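Local coordinates for protein phosphoribosylaminoimidazole carboxylase (Treponema denticola, PDB 5C5D) that catalyses the reversible interconversion of 5-aminoimidazole ribonucleotide plus carbon dioxide and 4-carboxy-5-aminoimidazole ribonucleotide in de novo purine biosynthesis, at residues Leu122-Arg126 / Val139-Met143. The protein carries 1 engineered substitution. Numbering follows the deposited sequence.
Sequences LLAAR and VKSYM
Leu-122, Ala-125 and Arg-126 meet Val-139, Tyr-142 and Met-143 in a buried helix-helix contact of an alpha/beta fold with a parallel sheet, where the last two helices, 117-129 and 133-157, form a helical hairpin. The segments run roughly antiparallel at 144°, with axes 11.3 Å apart, a spacing that side chains rather than backbones must bridge. Val-139 packs at the end nearer the connection between the helices, its CA 6.9 Å from Arg-126 CA: its CG2 lies 3.8 Å from Ala-125 CB, while CG1 rests against the CG methylene of Arg-126. About one turn farther from the connection, Leu-122 CD1 lies 3.9 Å from both CD2 and CE2 of Tyr-142. The ring also meets Phe-28, and its hydroxyl hydrogen-bonds Glu-24. Arg-126 shows how one residue can serve two interfaces. Its CG and CD methylenes pack against Val-139, whereas NH1 forms a salt bridge with Asp-77 and NE a hydrogen bond to the carbonyl of Lys-81, both of the second subunit, bonds that probably fix the plane's orientation. Met-143 closes over that plane. Its chain, extended through chi2 (-179°), bends at chi3 (90°); SD lies over the guanidinium centre, 3.7 Å above its plane, and CE 3.6 Å from Arg-126 NH1.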
loop_
_atom_site.group_PDB
_atom_site.type_symbol
_atom_site.label_atom_id
_atom_site.label_comp_id
_atom_site.label_asym_id
_atom_site.label_seq_id
_atom_site.Cartn_x
_atom_site.Cartn_y
_atom_site.Cartn_z
ATOM N N LEU D 122 10.410 -22.427 -16.796
ATOM C CA LEU D 122 11.632 -22.007 -17.472
ATOM C C LEU D 122 12.803 -21.936 -16.516
ATOM O O LEU D 122 13.912 -22.384 -16.859
ATOM C CB LEU D 122 11.417 -20.642 -18.152
ATOM C CG LEU D 122 12.593 -20.053 -18.931
ATOM C CD1 LEU D 122 13.027 -20.938 -20.081
ATOM C CD2 LEU D 122 12.237 -18.649 -19.421
ATOM N N LEU D 123 12.566 -21.415 -15.314
ATOM C CA LEU D 123 13.640 -21.365 -14.329
ATOM C C LEU D 123 14.083 -22.771 -14.001
ATOM O O LEU D 123 15.277 -23.037 -13.899
ATOM C CB LEU D 123 13.208 -20.650 -13.046
ATOM C CG LEU D 123 14.180 -20.758 -11.849
ATOM C CD1 LEU D 123 15.507 -20.119 -12.144
ATOM C CD2 LEU D 123 13.565 -20.126 -10.618
ATOM N N ALA D 124 13.132 -23.671 -13.786
ATOM C CA ALA D 124 13.516 -25.059 -13.481
ATOM C C ALA D 124 14.392 -25.613 -14.615
ATOM O O ALA D 124 15.441 -26.244 -14.381
ATOM C CB ALA D 124 12.309 -25.925 -13.280
ATOM N N ALA D 125 13.956 -25.416 -15.852
ATOM C CA ALA D 125 14.715 -25.928 -16.982
ATOM C C ALA D 125 16.109 -25.322 -16.998
ATOM O O ALA D 125 17.099 -26.018 -17.263
ATOM C CB ALA D 125 13.958 -25.639 -18.306
ATOM N N ARG D 126 16.204 -24.033 -16.706
ATOM C CA ARG D 126 17.509 -23.370 -16.765
ATOM C C ARG D 126 18.418 -23.774 -15.615
ATOM O O ARG D 126 19.644 -23.737 -15.760
ATOM C CB ARG D 126 17.311 -21.849 -16.847
ATOM C CG ARG D 126 16.667 -21.501 -18.177
ATOM C CD ARG D 126 16.246 -20.049 -18.270
ATOM N NE ARG D 126 17.388 -19.173 -18.439
ATOM C CZ ARG D 126 17.300 -17.854 -18.451
ATOM N NH1 ARG D 126 16.119 -17.275 -18.283
ATOM N NH2 ARG D 126 18.389 -17.116 -18.603
ATOM N N VAL D 139 15.979 -24.986 -24.002
ATOM C CA VAL D 139 15.828 -23.633 -23.470
ATOM C C VAL D 139 16.178 -22.628 -24.560
ATOM O O VAL D 139 15.493 -21.619 -24.729
ATOM C CB VAL D 139 16.733 -23.375 -22.238
ATOM C CG1 VAL D 139 16.841 -21.863 -21.931
ATOM C CG2 VAL D 139 16.213 -24.129 -21.023
ATOM N N LYS D 140 17.256 -22.887 -25.284
ATOM C CA LYS D 140 17.698 -21.938 -26.302
ATOM C C LYS D 140 16.650 -21.811 -27.415
ATOM O O LYS D 140 16.308 -20.713 -27.819
ATOM C CB LYS D 140 19.052 -22.373 -26.874
ATOM C CG LYS D 140 19.558 -21.540 -28.029
ATOM C CD LYS D 140 20.935 -22.052 -28.463
ATOM C CE LYS D 140 21.168 -21.952 -29.969
ATOM N NZ LYS D 140 21.787 -20.664 -30.380
ATOM N N SER D 141 16.114 -22.938 -27.869
ATOM C CA SER D 141 15.071 -22.929 -28.891
ATOM C C SER D 141 13.842 -22.124 -28.406
ATOM O O SER D 141 13.271 -21.316 -29.147
ATOM C CB SER D 141 14.692 -24.360 -29.266
ATOM O OG SER D 141 13.560 -24.373 -30.110
ATOM N N TYR D 142 13.472 -22.321 -27.145
ATOM C CA TYR D 142 12.329 -21.646 -26.519
ATOM C C TYR D 142 12.513 -20.146 -26.461
ATOM O O TYR D 142 11.630 -19.368 -26.840
ATOM C CB TYR D 142 12.158 -22.207 -25.113
ATOM C CG TYR D 142 11.001 -21.726 -24.275
ATOM C CD1 TYR D 142 9.809 -22.438 -24.239
ATOM C CD2 TYR D 142 11.138 -20.629 -23.428
ATOM C CE1 TYR D 142 8.773 -22.040 -23.431
ATOM C CE2 TYR D 142 10.102 -20.216 -22.616
ATOM C CZ TYR D 142 8.919 -20.921 -22.624
ATOM O OH TYR D 142 7.884 -20.518 -21.812
ATOM N N MET D 143 13.679 -19.736 -25.976
ATOM C CA MET D 143 13.931 -18.331 -25.749
ATOM C C MET D 143 14.135 -17.643 -27.104
ATOM O O MET D 143 13.693 -16.505 -27.291
ATOM C CB MET D 143 15.116 -18.157 -24.769
ATOM C CG MET D 143 14.664 -18.353 -23.288
ATOM S SD MET D 143 15.937 -18.161 -22.023
ATOM C CE MET D 143 15.725 -16.385 -21.762
#